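Local atomic coordinates of GH62 arabinofuranosidase (Podospora anserina, PDB entry 4N4B), a protein that hydrolyses terminal non-reducing alpha-L-arabinofuranoside residues, probably those that decorate the xylan of plant biomass. Residues G239-R244 and S282-E287; N212-A217 and L230-I235. All blocks are in the same frame, centred on the assembly; numbering follows the deposited sequence.

Both contacts lie in one part of a five-bladed beta-propeller, their centres about 8 Å apart. Contact 2 pairs the start of the first strand of one blade, in 212-217, with the end of the second, in 230-235; contact 1 then ties the next strand of that blade, through 239-244, to the segment 282-287 that carries the calcium ligand His285. Trp242 O and Ala234 N, 2.7 Å apart, hydrogen-bond the neighbouring strands of the two contacts, while Ser284 OG lies 2.6 Å from Glu233 OE2 in a probable hydrogen bond. Ala217 CB packs 3.4 Å from His285 ND1. A bound Tris molecule, probably from the crystallisation liquor, hydrogen-bonds to His285 ND1 and more weakly to Glu216, and probably marks the pocket.

Contact 1: G239-R244 and S282-E287; sequences GHRWFR and SISHGE. With CA (calcium ion), chain B.
Ser282 OG receives the backbone N-H of Arg241 in a nearly straight hydrogen bond (2.9 Å, 165°). A chi1 of -83° sets this hydroxyl beside its own backbone N, where a small polar side chain can stand in for a main-chain acceptor. One residue on, Ile283 N donates to Arg241 O at 3.0 Å, approaching from well above the carbonyl plane. These two bonds join the start of strand 241-248, in one propeller blade, to the chain leading into strand 286-288 of the next. Apolar contact runs alongside: Arg241 CB lies 3.7 Å from Ser284 CB, and the arginine chain, bent at chi2, carries its guanidinium off to salt bridges with Glu216 and Glu233. Phe243 sets the edge of its ring against backbone, with CZ 3.7 Å from His285 N and CE2 3.6 Å from Ser284 C. Replacing this phenylalanine with an alanine would probably open a gap beside residues 283-285 and take away packing from the chain behind the metal ligand. That ligand, His285 NE2, binds the calcium ion at 2.2 Å; five waters complete its shell, one of them donating to Gly286 O while another lies against Glu287 OE2.

Contact 2: N212-A217 and L230-I235; sequences NDLFEA and LLVEAI
Glu233 O faces both Phe215 and Glu216, the mark of a classic beta bulge at the start of the hairpin formed by strands 216-222 and 228-235. Phe215 N donates to this oxygen at 2.9 Å, and Glu216 N adds a longer, weak bond. In return Glu233 N donates to Glu216 O, completing an antiparallel hydrogen-bonded pair. Farther along, where Asn212 lies in a 3-10 segment, Ile235 N bonds to Asn212 O at 2.8 Å, so the strand edge stays tied although the partner is no longer extended.

Apolar side chains fill in around this backbone frame. Phe215 has CG anti to the backbone N (chi1 -169°), which lays its ring by Ile235; the isoleucine tip, CD1, sits over one ring face, 3.9 Å from the centroid, in a CH-pi contact. The unbranched CG1-CD1 arm of isoleucine is long enough to bring a methyl over the ring. Leu214 CD1 meets Val232 CG1 at 3.8 Å, two branched residues suited to the buried side where Trp246 and Met207 cover the leucine.

Water links the polar groups. One water lies within hydrogen-bonding distance of Asp213 OD1 and Ile235 O, bridging them. Glu216 OE2 and Glu233 OE1 are 4.5 Å apart, and a second water donates to both. Glu233, its chain fully extended, also accepts from His285 N, besides its link to Ser284. The small methyl of Ala217 lets this carboxylate lie close, with CB 3.4 Å from Glu233 OE1. The shared water and Arg241 thus tie the two carboxylates together on one face of the sheet, which probably holds them in place beside the pocket.

Contact 1: G239-R244 and S282-E287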
loop_
_atom_site.group_PDB
_atom_site.type_symbol
_atom_site.label_atom_id
_atom_site.label_comp_id
_atom_site.label_asym_id
_atom_site.label_seq_id
_atom_site.Cartn_x
_atom_site.Cartn_y
_atom_site.Cartn_z
ATOM N N GLY A 239 5.141 -14.009 -14.906
ATOM C CA GLY A 239 4.706 -12.702 -15.288
ATOM C C GLY A 239 3.693 -12.093 -14.335
ATOM O O GLY A 239 3.364 -10.929 -14.525
ATOM N N HIS A 240 3.191 -12.860 -13.424
ATOM C CA HIS A 240 2.102 -12.336 -12.534
ATOM C C HIS A 240 2.662 -11.853 -11.230
ATOM O O HIS A 240 3.697 -12.243 -10.704
ATOM C CB HIS A 240 1.122 -13.484 -12.243
ATOM C CG HIS A 240 0.383 -13.909 -13.474
ATOM N ND1 HIS A 240 0.489 -15.172 -14.040
ATOM C CD2 HIS A 240 -0.410 -13.187 -14.274
ATOM C CE1 HIS A 240 -0.262 -15.215 -15.110
ATOM N NE2 HIS A 240 -0.776 -14.026 -15.311
ATOM N N ARG A 241 1.957 -10.858 -10.671
ATOM C CA ARG A 241 2.338 -10.201 -9.437
ATOM C C ARG A 241 2.073 -11.097 -8.225
ATOM O O ARG A 241 1.115 -11.889 -8.193
ATOM C CB ARG A 241 1.553 -8.921 -9.294
ATOM C CG ARG A 241 1.666 -7.920 -10.438
ATOM C CD ARG A 241 3.118 -7.634 -10.776
ATOM N NE ARG A 241 3.224 -6.586 -11.784
ATOM C CZ ARG A 241 3.525 -5.313 -11.560
ATOM N NH1 ARG A 241 3.580 -4.844 -10.305
ATOM N NH2 ARG A 241 3.661 -4.491 -12.613
ATOM N N TRP A 242 2.925 -10.980 -7.223
ATOM C CA TRP A 242 2.807 -11.691 -5.984
ATOM C C TRP A 242 3.526 -10.927 -4.883
ATOM O O TRP A 242 4.247 -9.960 -5.156
ATOM C CB TRP A 242 3.356 -13.110 -6.104
ATOM C CG TRP A 242 4.800 -13.282 -6.415
ATOM C CD1 TRP A 242 5.449 -12.847 -7.561
ATOM C CD2 TRP A 242 5.799 -13.764 -5.532
ATOM N NE1 TRP A 242 6.792 -13.189 -7.471
ATOM C CE2 TRP A 242 7.020 -13.759 -6.239
ATOM C CE3 TRP A 242 5.776 -14.312 -4.249
ATOM C CZ2 TRP A 242 8.212 -14.196 -5.670
ATOM C CZ3 TRP A 242 6.946 -14.830 -3.714
ATOM C CH2 TRP A 242 8.159 -14.753 -4.433
ATOM N N PHE A 243 3.359 -11.367 -3.647
ATOM C CA PHE A 243 3.958 -10.724 -2.473
ATOM C C PHE A 243 4.966 -11.666 -1.791
ATOM O O PHE A 243 4.686 -12.839 -1.500
ATOM C CB PHE A 243 2.883 -10.287 -1.464
ATOM C CG PHE A 243 2.278 -8.985 -1.862
ATOM C CD1 PHE A 243 2.843 -7.747 -1.561
ATOM C CD2 PHE A 243 1.117 -9.024 -2.633
ATOM C CE1 PHE A 243 2.211 -6.567 -2.008
ATOM C CE2 PHE A 243 0.558 -7.846 -3.054
ATOM C CZ PHE A 243 1.136 -6.647 -2.787
ATOM N N ARG A 244 6.061 -11.007 -1.404
ATOM C CA ARG A 244 7.104 -11.600 -0.547
ATOM C C ARG A 244 7.084 -10.895 0.785
ATOM O O ARG A 244 6.665 -9.757 0.936
ATOM C CB ARG A 244 8.424 -11.268 -1.212
ATOM C CG ARG A 244 8.574 -11.793 -2.595
ATOM C CD ARG A 244 9.945 -11.564 -3.225
ATOM N NE ARG A 244 10.955 -12.409 -2.579
ATOM C CZ ARG A 244 12.223 -12.111 -2.506
ATOM N NH1 ARG A 244 12.703 -11.003 -2.964
ATOM N NH2 ARG A 244 13.025 -12.966 -1.880
ATOM N N SER A 282 -2.702 -12.491 -10.843
ATOM C CA SER A 282 -1.858 -11.503 -10.070
ATOM C C SER A 282 -2.544 -11.260 -8.731
ATOM O O SER A 282 -3.732 -10.982 -8.647
ATOM C CB SER A 282 -1.738 -10.246 -10.851
ATOM O OG SER A 282 -0.689 -10.376 -11.830
ATOM N N ILE A 283 -1.726 -11.182 -7.675
ATOM C CA ILE A 283 -2.112 -10.608 -6.354
ATOM C C ILE A 283 -1.211 -9.430 -6.169
ATOM O O ILE A 283 0.003 -9.565 -6.046
ATOM C CB ILE A 283 -1.932 -11.654 -5.228
ATOM C CG1 ILE A 283 -2.544 -13.019 -5.531
ATOM C CG2 ILE A 283 -2.451 -11.029 -3.950
ATOM C CD1 ILE A 283 -4.044 -13.012 -5.657
ATOM N N SER A 284 -1.751 -8.263 -6.329
ATOM C CA SER A 284 -0.938 -7.054 -6.487
ATOM C C SER A 284 -1.351 -5.973 -5.458
ATOM O O SER A 284 -2.284 -6.130 -4.747
ATOM C CB SER A 284 -1.061 -6.589 -7.964
ATOM O OG SER A 284 -0.309 -5.466 -8.294
ATOM N N HIS A 285 -0.612 -4.871 -5.493
ATOM C CA HIS A 285 -0.608 -3.751 -4.557
ATOM C C HIS A 285 -1.859 -3.678 -3.682
ATOM O O HIS A 285 -2.894 -3.363 -4.122
ATOM C CB HIS A 285 -0.453 -2.422 -5.344
ATOM C CG HIS A 285 0.032 -1.267 -4.516
ATOM N ND1 HIS A 285 0.860 -0.287 -4.998
ATOM C CD2 HIS A 285 -0.282 -0.897 -3.258
ATOM C CE1 HIS A 285 1.090 0.590 -4.043
ATOM N NE2 HIS A 285 0.421 0.235 -2.968
ATOM N N GLY A 286 -1.651 -3.874 -2.393
ATOM C CA GLY A 286 -2.724 -3.840 -1.422
ATOM C C GLY A 286 -2.271 -3.422 -0.031
ATOM O O GLY A 286 -1.218 -2.940 0.157
ATOM N N GLU A 287 -3.130 -3.687 0.936
ATOM C CA GLU A 287 -2.874 -3.311 2.340
ATOM C C GLU A 287 -3.680 -4.203 3.254
ATOM O O GLU A 287 -4.800 -4.560 2.938
ATOM C CB GLU A 287 -3.195 -1.858 2.637
ATOM C CG GLU A 287 -2.001 -0.903 2.807
ATOM C CD GLU A 287 -2.337 0.479 3.343
ATOM O OE1 GLU A 287 -3.213 0.522 4.290
ATOM O OE2 GLU A 287 -1.828 1.478 2.802
HETATM CA CA CA B . 0.373 1.153 -0.955
HETATM O O HOH W 1 -1.319 -0.146 -0.457
HETATM O O HOH W 2 0.057 2.101 0.933
HETATM O O HOH W 3 1.535 -0.438 -0.256
HETATM O O HOH W 4 -1.101 2.580 -1.775
HETATM O O HOH W 5 1.916 2.294 -1.460
#

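Contact 2: N212-A217 and L230-I235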
loop_
_atom_site.group_PDB
_atom_site.type_symbol
_atom_site.label_atom_id
_atom_site.label_comp_id
_atom_site.label_asym_id
_atom_site.label_seq_id
_atom_site.Cartn_x
_atom_site.Cartn_y
_atom_site.Cartn_z
ATOM N N ASN A 212 12.622 -7.485 -10.463
ATOM C CA ASN A 212 11.413 -8.277 -10.347
ATOM C C ASN A 212 11.195 -8.912 -9.051
ATOM O O ASN A 212 10.027 -9.255 -8.740
ATOM C CB ASN A 212 11.283 -9.318 -11.421
ATOM C CG ASN A 212 11.024 -8.730 -12.812
ATOM O OD1 ASN A 212 10.715 -9.556 -13.767
ATOM N ND2 ASN A 212 11.144 -7.538 -13.044
ATOM N N ASP A 213 12.223 -9.123 -8.252
ATOM C CA ASP A 213 12.075 -9.727 -6.969
ATOM C C ASP A 213 11.793 -8.700 -5.794
ATOM O O ASP A 213 11.538 -9.149 -4.691
ATOM C CB ASP A 213 13.332 -10.614 -6.638
ATOM C CG ASP A 213 13.298 -11.932 -7.351
ATOM O OD1 ASP A 213 12.264 -12.283 -7.940
ATOM O OD2 ASP A 213 14.393 -12.586 -7.405
ATOM N N LEU A 214 11.955 -7.421 -6.048
ATOM C CA LEU A 214 11.758 -6.457 -5.016
ATOM C C LEU A 214 11.249 -5.178 -5.673
ATOM O O LEU A 214 11.880 -4.133 -5.705
ATOM C CB LEU A 214 13.056 -6.212 -4.242
ATOM C CG LEU A 214 12.856 -5.506 -2.922
ATOM C CD1 LEU A 214 12.380 -6.485 -1.883
ATOM C CD2 LEU A 214 14.183 -4.879 -2.475
ATOM N N PHE A 215 10.066 -5.279 -6.240
ATOM C CA PHE A 215 9.676 -4.330 -7.246
ATOM C C PHE A 215 9.056 -3.009 -6.706
ATOM O O PHE A 215 9.555 -1.930 -6.944
ATOM C CB PHE A 215 8.756 -4.995 -8.331
ATOM C CG PHE A 215 8.496 -4.180 -9.545
ATOM C CD1 PHE A 215 9.546 -3.742 -10.309
ATOM C CD2 PHE A 215 7.249 -3.871 -9.957
ATOM C CE1 PHE A 215 9.337 -2.963 -11.432
ATOM C CE2 PHE A 215 7.011 -3.145 -11.092
ATOM C CZ PHE A 215 8.049 -2.678 -11.860
ATOM N N GLU A 216 7.951 -3.158 -5.972
ATOM C CA GLU A 216 7.193 -1.967 -5.502
ATOM C C GLU A 216 6.245 -2.435 -4.466
ATOM O O GLU A 216 6.244 -3.496 -3.928
ATOM C CB GLU A 216 6.590 -1.222 -6.684
ATOM C CG GLU A 216 5.460 -1.920 -7.338
ATOM C CD GLU A 216 5.035 -1.347 -8.674
ATOM O OE1 GLU A 216 5.570 -0.346 -9.158
ATOM O OE2 GLU A 216 4.055 -1.876 -9.258
ATOM N N ALA A 217 5.401 -1.448 -4.065
ATOM C CA ALA A 217 4.217 -1.674 -3.195
ATOM C C ALA A 217 4.555 -2.189 -1.825
ATOM O O ALA A 217 3.977 -3.149 -1.312
ATOM C CB ALA A 217 3.240 -2.541 -3.926
ATOM N N LEU A 230 7.523 -6.878 6.811
ATOM C CA LEU A 230 7.754 -6.185 5.559
ATOM C C LEU A 230 7.157 -7.084 4.502
ATOM O O LEU A 230 7.449 -8.263 4.353
ATOM C CB LEU A 230 9.275 -6.039 5.300
ATOM C CG LEU A 230 9.660 -5.592 3.889
ATOM C CD1 LEU A 230 9.248 -4.181 3.641
ATOM C CD2 LEU A 230 11.161 -5.669 3.724
ATOM N N LEU A 231 6.313 -6.452 3.670
ATOM C CA LEU A 231 5.759 -7.031 2.408
ATOM C C LEU A 231 6.208 -6.198 1.235
ATOM O O LEU A 231 6.220 -4.956 1.256
ATOM C CB LEU A 231 4.210 -6.931 2.447
ATOM C CG LEU A 231 3.518 -7.515 3.677
ATOM C CD1 LEU A 231 2.018 -7.320 3.555
ATOM C CD2 LEU A 231 3.875 -8.961 3.944
ATOM N N VAL A 232 6.640 -6.870 0.160
ATOM C CA VAL A 232 6.971 -6.249 -1.101
ATOM C C VAL A 232 6.427 -7.047 -2.260
ATOM O O VAL A 232 6.446 -8.255 -2.234
ATOM C CB VAL A 232 8.562 -6.095 -1.221
ATOM C CG1 VAL A 232 8.845 -5.299 -2.486
ATOM C CG2 VAL A 232 9.122 -5.300 -0.017
ATOM N N GLU A 233 5.904 -6.305 -3.273
ATOM C CA GLU A 233 5.373 -6.935 -4.479
ATOM C C GLU A 233 6.542 -7.280 -5.413
ATOM O O GLU A 233 7.474 -6.492 -5.602
ATOM C CB GLU A 233 4.380 -5.982 -5.107
ATOM C CG GLU A 233 3.637 -6.604 -6.301
ATOM C CD GLU A 233 2.606 -5.729 -6.940
ATOM O OE1 GLU A 233 2.152 -4.742 -6.311
ATOM O OE2 GLU A 233 2.224 -6.026 -8.120
ATOM N N ALA A 234 6.351 -8.432 -6.041
ATOM C CA ALA A 234 7.292 -8.976 -7.001
ATOM C C ALA A 234 6.577 -9.420 -8.278
ATOM O O ALA A 234 5.339 -9.503 -8.320
ATOM C CB ALA A 234 8.008 -10.133 -6.342
ATOM N N ILE A 235 7.352 -9.658 -9.349
ATOM C CA ILE A 235 6.854 -10.106 -10.665
ATOM C C ILE A 235 7.395 -11.502 -10.838
ATOM O O ILE A 235 8.629 -11.639 -10.925
ATOM C CB ILE A 235 7.218 -9.170 -11.783
ATOM C CG1 ILE A 235 6.858 -7.691 -11.502
ATOM C CG2 ILE A 235 6.694 -9.704 -13.089
ATOM C CD1 ILE A 235 7.251 -6.695 -12.609
HETATM O O HOH W 6 9.693 -12.671 -8.557
HETATM O O HOH W 7 1.753 -2.859 -8.277
#